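Local coordinates for protein levoglucosan dehydrogenase (Pseudarthrobacter phenanthrenivorans, PDB 6A3F) that oxidises levoglucosan to 3-dehydrolevoglucosan with NAD(+) as its highly preferred electron acceptor, working as a homotetramer of the Gfo/Idh/MocA family, at residues 213-218 with 384-389; 164-169 with 304-309. All blocks are in the same frame, centred on the assembly; numbering follows the deposited sequence.

Contact 1: 213-218 with 384-389; sequences HVIDMA and YQVALI
Where Ile215 meets Val386 and Ile389 no flat group takes part: the nearby rings, His213 and Tyr384, stay out of the contact between the two segments. Leu388 CD1 covers one face of the Tyr384 ring, 3.9 Å above its plane and offset toward the rim, one turn along the same helix. On the other helix, His213, a levoglucosan-binding residue, meets the ring of Tyr153 edge to face. The interface itself is purely aliphatic, with one isoleucine set against two side chains a turn apart. CG2 of Ile215 does most of the touching. With CG1 beside the backbone N (chi1 -67°), CG2 takes the position anti to that N and faces the second helix, 3.6 Å from Ile389 CD1 and 4.1 Å from Val386 CG2. Ile215 and Ile389 run past each other in opposite directions, which brings Ile215 CD1 to 4.0 Å from Ile389 CG2 as well, whereas Val386 meets the isoleucine at a slant. The helices are nearest where Ile215 CA and Val386 CA lie 6.9 Å apart. Asp216 faces another partner, Arg154, in a salt bridge. This is buried helix-to-helix packing: helix 206-221, which carries His213 of the levoglucosan site, lies on helix 380-399, Phe225 of strand 225-233 in the mixed sheet touches both isoleucines, and Tyr384 and Ala387 carry the second helix on to helix 130-141.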
loop_
_atom_site.group_PDB
_atom_site.type_symbol
_atom_site.label_atom_id
_atom_site.label_comp_id
_atom_site.label_asym_id
_atom_site.label_seq_id
_atom_site.Cartn_x
_atom_site.Cartn_y
_atom_site.Cartn_z
ATOM N N HIS B 213 -20.248 13.951 5.975
ATOM C CA HIS B 213 -19.308 13.195 6.843
ATOM C C HIS B 213 -17.912 13.842 6.807
ATOM O O HIS B 213 -17.214 13.999 7.842
ATOM C CB HIS B 213 -19.251 11.721 6.416
ATOM C CG HIS B 213 -20.442 10.909 6.774
ATOM N ND1 HIS B 213 -20.830 10.752 8.051
ATOM C CD2 HIS B 213 -21.279 10.146 6.007
ATOM C CE1 HIS B 213 -21.895 9.951 8.077
ATOM N NE2 HIS B 213 -22.194 9.564 6.832
ATOM N N VAL B 214 -17.490 14.224 5.610
ATOM C CA VAL B 214 -16.179 14.837 5.404
ATOM C C VAL B 214 -16.163 16.247 5.988
ATOM O O VAL B 214 -15.156 16.658 6.577
ATOM C CB VAL B 214 -15.757 14.841 3.926
ATOM C CG1 VAL B 214 -14.368 15.463 3.725
ATOM C CG2 VAL B 214 -15.782 13.415 3.397
ATOM N N ILE B 215 -17.243 17.002 5.789
ATOM C CA ILE B 215 -17.346 18.360 6.353
ATOM C C ILE B 215 -17.262 18.314 7.877
ATOM O O ILE B 215 -16.521 19.121 8.466
ATOM C CB ILE B 215 -18.636 19.060 5.848
ATOM C CG1 ILE B 215 -18.520 19.310 4.343
ATOM C CG2 ILE B 215 -18.928 20.327 6.605
ATOM C CD1 ILE B 215 -19.834 19.647 3.709
ATOM N N ASP B 216 -17.908 17.321 8.508
ATOM C CA ASP B 216 -17.831 17.153 9.953
ATOM C C ASP B 216 -16.383 16.925 10.374
ATOM O O ASP B 216 -15.873 17.571 11.350
ATOM C CB ASP B 216 -18.727 16.029 10.506
ATOM C CG ASP B 216 -18.508 15.817 11.997
ATOM O OD1 ASP B 216 -18.966 16.663 12.819
ATOM O OD2 ASP B 216 -17.776 14.857 12.368
ATOM N N MET B 217 -15.679 16.077 9.619
ATOM C CA MET B 217 -14.241 15.866 9.901
ATOM C C MET B 217 -13.429 17.153 9.750
ATOM O O MET B 217 -12.537 17.353 10.535
ATOM C CB MET B 217 -13.622 14.788 9.005
ATOM C CG MET B 217 -14.045 13.439 9.404
ATOM S SD MET B 217 -13.213 12.096 8.454
ATOM C CE MET B 217 -14.282 10.758 8.979
ATOM N N ALA B 218 -13.689 17.958 8.736
ATOM C CA ALA B 218 -12.974 19.217 8.536
ATOM C C ALA B 218 -13.225 20.151 9.729
ATOM O O ALA B 218 -12.291 20.790 10.217
ATOM C CB ALA B 218 -13.366 19.849 7.255
ATOM N N TYR B 384 -26.583 21.587 12.415
ATOM C CA TYR B 384 -27.087 22.784 11.793
ATOM C C TYR B 384 -25.970 23.574 11.082
ATOM O O TYR B 384 -26.206 24.022 9.964
ATOM C CB TYR B 384 -27.829 23.603 12.856
ATOM C CG TYR B 384 -28.328 24.951 12.393
ATOM C CD1 TYR B 384 -28.841 25.133 11.119
ATOM C CD2 TYR B 384 -28.317 26.043 13.255
ATOM C CE1 TYR B 384 -29.296 26.377 10.689
ATOM C CE2 TYR B 384 -28.736 27.299 12.830
ATOM C CZ TYR B 384 -29.260 27.456 11.556
ATOM O OH TYR B 384 -29.686 28.693 11.163
ATOM N N GLN B 385 -24.760 23.679 11.674
ATOM C CA GLN B 385 -23.641 24.343 11.028
ATOM C C GLN B 385 -23.296 23.631 9.712
ATOM O O GLN B 385 -22.973 24.273 8.712
ATOM C CB GLN B 385 -22.413 24.400 11.945
ATOM C CG GLN B 385 -21.253 25.181 11.326
ATOM C CD GLN B 385 -21.592 26.638 11.090
ATOM O OE1 GLN B 385 -21.604 27.436 12.029
ATOM N NE2 GLN B 385 -21.873 26.999 9.851
ATOM N N VAL B 386 -23.350 22.301 9.695
ATOM C CA VAL B 386 -23.111 21.582 8.462
ATOM C C VAL B 386 -24.221 21.909 7.451
ATOM O O VAL B 386 -23.938 22.121 6.250
ATOM C CB VAL B 386 -22.978 20.067 8.728
ATOM C CG1 VAL B 386 -22.975 19.257 7.437
ATOM C CG2 VAL B 386 -21.722 19.797 9.549
ATOM N N ALA B 387 -25.472 21.925 7.898
ATOM C CA ALA B 387 -26.577 22.281 6.958
ATOM C C ALA B 387 -26.358 23.674 6.346
ATOM O O ALA B 387 -26.686 23.878 5.138
ATOM C CB ALA B 387 -27.911 22.180 7.667
ATOM N N LEU B 388 -25.806 24.605 7.136
ATOM C CA LEU B 388 -25.519 25.988 6.677
ATOM C C LEU B 388 -24.383 25.937 5.663
ATOM O O LEU B 388 -24.424 26.637 4.650
ATOM C CB LEU B 388 -25.152 26.920 7.837
ATOM C CG LEU B 388 -26.291 27.321 8.782
ATOM C CD1 LEU B 388 -25.759 28.112 9.958
ATOM C CD2 LEU B 388 -27.369 28.122 8.046
ATOM N N ILE B 389 -23.416 25.027 5.885
ATOM C CA ILE B 389 -22.332 24.878 4.920
ATOM C C ILE B 389 -22.887 24.315 3.625
ATOM O O ILE B 389 -22.539 24.804 2.572
ATOM C CB ILE B 389 -21.212 23.982 5.467
ATOM C CG1 ILE B 389 -20.418 24.702 6.558
ATOM C CG2 ILE B 389 -20.341 23.520 4.328
ATOM C CD1 ILE B 389 -19.688 23.748 7.490
#

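Contact 2: 164-169 with 304-309; sequences KYIEEG and GSIVFN
Ile306 directs its side chain from the strand toward the helix, and its terminal methyl, CD1, meets both Tyr165 and Ile166. With CG1 beside the backbone N (chi1 -58°), the extended chain carries that methyl out toward the helix. Against Tyr165 it comes to the ring edge, near the ring plane, rather than over a face: CD1 of Ile306 lies 4.3 Å from Tyr165 CD2. The same methyl also touches Tyr165 CB, where the ring joins the chain, at 4.2 Å. Ile166 is turned differently. Its CB leaves the helix across the direction of the strand, but CG1 and CD1 swing back toward it, and the two isoleucines meet at an oblique angle, with Ile166 CG1 3.9 Å and Ile166 CD1 4.2 Å from Ile306 CD1. A single methyl thus fits between a ring edge and an aliphatic branch, and the contact is apolar, with no hydrogen bond across it. The polar end of Tyr165 serves another purpose: its OH is hydrogen-bonded to Asp326 O of a second subunit, whose Asp326 and Arg327 also form salt bridges with Lys164 and Glu168. On the strand, the OG of Ser305, alternating with Ile306, is hydrogen-bonded to His289 O of a third subunit. Past the contact the helical path is closed by a Schellman motif at Gly169, which has positive phi and whose N bonds to Ile166 O at 3.0 Å. Helix 157-167 lies here on one face of the mixed sheet of the C-terminal domain, with strand 304-309 hydrogen-bonded between strands 294-301 and 315-320. Ile299 and Leu316 from those strands extend the apolar layer under Ile166 and Tyr165.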
loop_
_atom_site.group_PDB
_atom_site.type_symbol
_atom_site.label_atom_id
_atom_site.label_comp_id
_atom_site.label_asym_id
_atom_site.label_seq_id
_atom_site.Cartn_x
_atom_site.Cartn_y
_atom_site.Cartn_z
ATOM N N LYS B 164 -5.884 14.150 18.285
ATOM C CA LYS B 164 -4.992 14.199 19.430
ATOM C C LYS B 164 -3.654 14.819 18.992
ATOM O O LYS B 164 -3.120 15.729 19.678
ATOM C CB LYS B 164 -4.801 12.819 20.042
ATOM C CG LYS B 164 -3.747 12.783 21.146
ATOM C CD LYS B 164 -3.251 11.431 21.511
ATOM C CE LYS B 164 -2.414 11.457 22.785
ATOM N NZ LYS B 164 -1.981 10.097 23.201
ATOM N N TYR B 165 -3.101 14.331 17.881
ATOM C CA TYR B 165 -1.876 14.858 17.341
ATOM C C TYR B 165 -2.015 16.346 17.063
ATOM O O TYR B 165 -1.118 17.124 17.362
ATOM C CB TYR B 165 -1.455 14.190 16.020
ATOM C CG TYR B 165 -1.082 12.724 16.079
ATOM C CD1 TYR B 165 -0.698 12.069 17.241
ATOM C CD2 TYR B 165 -1.144 11.958 14.915
ATOM C CE1 TYR B 165 -0.310 10.732 17.233
ATOM C CE2 TYR B 165 -0.809 10.611 14.900
ATOM C CZ TYR B 165 -0.390 9.992 16.062
ATOM O OH TYR B 165 -0.070 8.661 16.043
ATOM N N ILE B 166 -3.109 16.735 16.421
ATOM C CA ILE B 166 -3.308 18.155 16.074
ATOM C C ILE B 166 -3.357 19.027 17.336
ATOM O O ILE B 166 -2.665 20.058 17.401
ATOM C CB ILE B 166 -4.574 18.319 15.231
ATOM C CG1 ILE B 166 -4.328 17.681 13.861
ATOM C CG2 ILE B 166 -4.949 19.799 15.110
ATOM C CD1 ILE B 166 -5.588 17.434 13.067
ATOM N N GLU B 167 -4.131 18.587 18.314
ATOM C CA GLU B 167 -4.350 19.376 19.554
ATOM C C GLU B 167 -3.043 19.539 20.345
ATOM O O GLU B 167 -2.814 20.561 21.016
ATOM C CB GLU B 167 -5.432 18.698 20.397
ATOM C CG GLU B 167 -6.846 18.919 19.892
ATOM C CD GLU B 167 -7.238 20.342 19.472
ATOM O OE1 GLU B 167 -7.547 20.560 18.261
ATOM O OE2 GLU B 167 -7.224 21.255 20.347
ATOM N N GLU B 168 -2.223 18.509 20.339
ATOM C CA GLU B 168 -0.906 18.536 20.980
ATOM C C GLU B 168 0.097 19.448 20.280
ATOM O O GLU B 168 1.154 19.667 20.836
ATOM C CB GLU B 168 -0.239 17.168 20.932
ATOM C CG GLU B 168 -0.681 16.240 22.010
ATOM C CD GLU B 168 0.119 14.941 21.958
ATOM O OE1 GLU B 168 1.172 14.865 21.222
ATOM O OE2 GLU B 168 -0.318 14.031 22.643
ATOM N N GLY B 169 -0.114 19.920 19.060
ATOM C CA GLY B 169 0.891 20.651 18.398
ATOM C C GLY B 169 1.864 19.770 17.613
ATOM O O GLY B 169 2.791 20.298 17.012
ATOM N N GLY B 304 4.305 18.750 10.142
ATOM C CA GLY B 304 3.986 17.374 9.803
ATOM C C GLY B 304 2.700 17.271 9.004
ATOM O O GLY B 304 2.053 18.279 8.680
ATOM N N SER B 305 2.359 16.033 8.656
ATOM C CA SER B 305 1.178 15.762 7.834
ATOM C C SER B 305 0.485 14.486 8.356
ATOM O O SER B 305 1.114 13.597 8.982
ATOM C CB SER B 305 1.565 15.596 6.371
ATOM O OG SER B 305 2.148 16.726 5.764
ATOM N N ILE B 306 -0.837 14.368 8.104
ATOM C CA ILE B 306 -1.643 13.274 8.542
ATOM C C ILE B 306 -2.542 12.862 7.371
ATOM O O ILE B 306 -3.114 13.728 6.748
ATOM C CB ILE B 306 -2.528 13.620 9.747
ATOM C CG1 ILE B 306 -1.695 14.089 10.953
ATOM C CG2 ILE B 306 -3.409 12.444 10.118
ATOM C CD1 ILE B 306 -2.521 14.790 11.995
ATOM N N VAL B 307 -2.599 11.558 7.105
ATOM C CA VAL B 307 -3.403 11.008 6.013
ATOM C C VAL B 307 -4.248 9.880 6.592
ATOM O O VAL B 307 -3.743 9.057 7.385
ATOM C CB VAL B 307 -2.498 10.509 4.862
ATOM C CG1 VAL B 307 -3.272 9.667 3.843
ATOM C CG2 VAL B 307 -1.806 11.678 4.189
ATOM N N PHE B 308 -5.506 9.778 6.170
ATOM C CA PHE B 308 -6.411 8.759 6.667
ATOM C C PHE B 308 -7.222 8.226 5.485
ATOM O O PHE B 308 -7.531 8.986 4.568
ATOM C CB PHE B 308 -7.401 9.320 7.697
ATOM C CG PHE B 308 -8.506 8.385 8.123
ATOM C CD1 PHE B 308 -8.236 7.270 8.909
ATOM C CD2 PHE B 308 -9.825 8.637 7.785
ATOM C CE1 PHE B 308 -9.241 6.398 9.282
ATOM C CE2 PHE B 308 -10.831 7.778 8.205
ATOM C CZ PHE B 308 -10.547 6.678 8.963
ATOM N N ASN B 309 -7.547 6.941 5.553
ATOM C CA ASN B 309 -8.358 6.200 4.563
ATOM C C ASN B 309 -9.252 5.208 5.323
ATOM O O ASN B 309 -8.774 4.202 5.868
ATOM C CB ASN B 309 -7.493 5.493 3.526
ATOM C CG ASN B 309 -8.215 4.466 2.673
ATOM O OD1 ASN B 309 -9.448 4.503 2.583
ATOM N ND2 ASN B 309 -7.458 3.637 1.932
#

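The two contacts show how apolar packing without a hydrogen bond across the segments serves different places in a fold; contact 1 is aliphatic throughout, while contact 2 adds an aromatic edge. The centre of contact 1 lies about 9 Å from the centre of the chain; it joins helix to helix, fully buried, and no other subunit touches it. The centre of contact 2, away from the annotated sites, lies about 21 Å from that of the chain; two of its three touching residues are buried and Ile166 is partly exposed, and its polar neighbours bind two other subunits. Contact 2 uses a strand of the mixed sheet, while contact 1 reaches the same sheet through Phe225.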